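Local coordinates for protein SsfX3 (Streptomyces sp. SF2575, PDB 3SKV) that probably transfers a salicylyl group onto a tetracycline intermediate during antibiotic biosynthesis, as a GDSL/SGNH-family acyltransferase, at residues P244-I248 and H281-P285. The protein carries 1 engineered substitution. Sequence-based numbering, arbitrary orientation.
Sequences PADLI and HPLTP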
loop_
_atom_site.group_PDB
_atom_site.type_symbol
_atom_site.label_atom_id
_atom_site.label_comp_id
_atom_site.label_asym_id
_atom_site.label_seq_id
_atom_site.Cartn_x
_atom_site.Cartn_y
_atom_site.Cartn_z
ATOM N N PRO A 244 -14.581 -1.267 -2.903
ATOM C CA PRO A 244 -15.307 -0.927 -1.652
ATOM C C PRO A 244 -14.426 -0.008 -0.783
ATOM O O PRO A 244 -13.185 -0.184 -0.738
ATOM C CB PRO A 244 -15.532 -2.284 -0.973
ATOM C CG PRO A 244 -14.479 -3.180 -1.508
ATOM C CD PRO A 244 -14.072 -2.664 -2.875
ATOM N N ALA A 245 -15.049 0.995 -0.135
ATOM C CA ALA A 245 -14.287 1.943 0.681
ATOM C C ALA A 245 -15.111 2.591 1.750
ATOM O O ALA A 245 -16.206 3.108 1.485
ATOM C CB ALA A 245 -13.680 3.021 -0.202
ATOM N N ASP A 246 -14.546 2.633 2.946
ATOM C CA ASP A 246 -15.174 3.283 4.090
ATOM C C ASP A 246 -14.377 4.513 4.471
ATOM O O ASP A 246 -14.904 5.360 5.169
ATOM C CB ASP A 246 -15.300 2.315 5.257
ATOM C CG ASP A 246 -16.229 1.181 4.928
ATOM O OD1 ASP A 246 -17.466 1.395 4.980
ATOM O OD2 ASP A 246 -15.729 0.095 4.549
ATOM N N LEU A 247 -13.129 4.623 3.968
ATOM C CA LEU A 247 -12.185 5.729 4.172
ATOM C C LEU A 247 -11.271 5.775 2.961
ATOM O O LEU A 247 -10.700 4.750 2.586
ATOM C CB LEU A 247 -11.338 5.474 5.428
ATOM C CG LEU A 247 -10.652 6.636 6.172
ATOM C CD1 LEU A 247 -9.207 6.317 6.534
ATOM C CD2 LEU A 247 -10.857 8.019 5.534
ATOM N N ILE A 248 -11.159 6.953 2.329
ATOM C CA ILE A 248 -10.291 7.175 1.185
ATOM C C ILE A 248 -9.311 8.295 1.500
ATOM O O ILE A 248 -9.726 9.366 1.917
ATOM C CB ILE A 248 -11.088 7.443 -0.122
ATOM C CG1 ILE A 248 -12.045 6.282 -0.436
ATOM C CG2 ILE A 248 -10.131 7.745 -1.322
ATOM C CD1 ILE A 248 -13.232 6.620 -1.333
ATOM N N HIS A 281 -19.140 6.543 -4.145
ATOM C CA HIS A 281 -18.872 6.801 -2.729
ATOM C C HIS A 281 -19.357 8.225 -2.418
ATOM O O HIS A 281 -18.533 9.132 -2.264
ATOM C CB HIS A 281 -17.371 6.627 -2.395
ATOM C CG HIS A 281 -16.814 5.296 -2.766
ATOM N ND1 HIS A 281 -17.307 4.123 -2.214
ATOM C CD2 HIS A 281 -15.832 4.988 -3.644
ATOM C CE1 HIS A 281 -16.618 3.148 -2.773
ATOM N NE2 HIS A 281 -15.711 3.618 -3.630
ATOM N N PRO A 282 -20.683 8.470 -2.366
ATOM C CA PRO A 282 -21.160 9.856 -2.160
ATOM C C PRO A 282 -20.925 10.466 -0.789
ATOM O O PRO A 282 -20.858 11.689 -0.687
ATOM C CB PRO A 282 -22.655 9.774 -2.478
ATOM C CG PRO A 282 -23.028 8.369 -2.188
ATOM C CD PRO A 282 -21.826 7.539 -2.546
ATOM N N LEU A 283 -20.842 9.642 0.257
ATOM C CA LEU A 283 -20.712 10.099 1.647
ATOM C C LEU A 283 -19.425 9.638 2.352
ATOM O O LEU A 283 -19.149 10.061 3.479
ATOM C CB LEU A 283 -21.953 9.615 2.441
ATOM C CG LEU A 283 -23.241 10.480 2.569
ATOM C CD1 LEU A 283 -23.424 11.552 1.467
ATOM C CD2 LEU A 283 -24.457 9.576 2.641
ATOM N N THR A 284 -18.657 8.768 1.701
ATOM C CA THR A 284 -17.405 8.241 2.237
ATOM C C THR A 284 -16.420 9.372 2.541
ATOM O O THR A 284 -16.205 10.233 1.677
ATOM C CB THR A 284 -16.804 7.241 1.224
ATOM O OG1 THR A 284 -17.775 6.236 0.955
ATOM C CG2 THR A 284 -15.488 6.594 1.700
ATOM N N PRO A 285 -15.788 9.381 3.741
ATOM C CA PRO A 285 -14.780 10.426 4.019
ATOM C C PRO A 285 -13.597 10.331 3.056
ATOM O O PRO A 285 -12.973 9.279 2.938
ATOM C CB PRO A 285 -14.343 10.131 5.476
ATOM C CG PRO A 285 -15.336 9.172 6.020
ATOM C CD PRO A 285 -15.924 8.440 4.878
HETATM O O HOH W 1 -18.675 3.575 0.987
#
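His281 covers Ala245 with its imidazole ring. Its CB points toward 244-248. CG stands anti to the carbonyl carbon (chi1 -56°), and this turn carries the ring across to the other segment. CG and CD2 meet the end of Ile248, whose CD1 lies 3.8 Å from CD2 of His281; the two side chains cross at about a right angle. ND1 of His281 comes no closer than 4.0 Å to Ala245 O and makes no hydrogen bond with it. CE1 of His281 reaches the backbone N of Ala245 at 3.7 Å. One ring face receives CB of Ala245 in a CH-pi contact, the methyl 4.1 Å from the centroid of the His281 ring and displaced toward the rim. At the tip, NE2 is hydrogen-bonded to the backbone O of Ile240, in helix 234-242. Replacing the histidine by alanine would take away the ring, which would probably leave the carbonyl of Ile240 without this donor and a gap beside Ala245 and Ile248.

Thr284 splits its two branches. CG2 packs against the backbone of Asp246 and also touches CD1 of Ile248. A water donates a hydrogen bond to Ala245 O at 2.6 Å and is also hydrogen-bonded to Thr284 OG1, at 2.8 Å. Pro285 lays CD against Asp246 O, while CB of Pro285 meets CD2 of Leu247 at 4.1 Å. Its carbonyl accepts the direct hydrogen bond from Ile248 N, 3.0 Å to Pro285 O and nearly straight at 168°.

Strands 247-252 and 286-290 are parallel neighbours in the central sheet of the GDSL/SGNH domain, joined through helix 266-278 in a beta-alpha-beta crossover. Ile248 also pairs with Val287, so its bond to Pro285 O continues the sheet pairing. Farther back, the water takes over, linking the Ala245 carbonyl to the Thr284 hydroxyl where no direct bond is made.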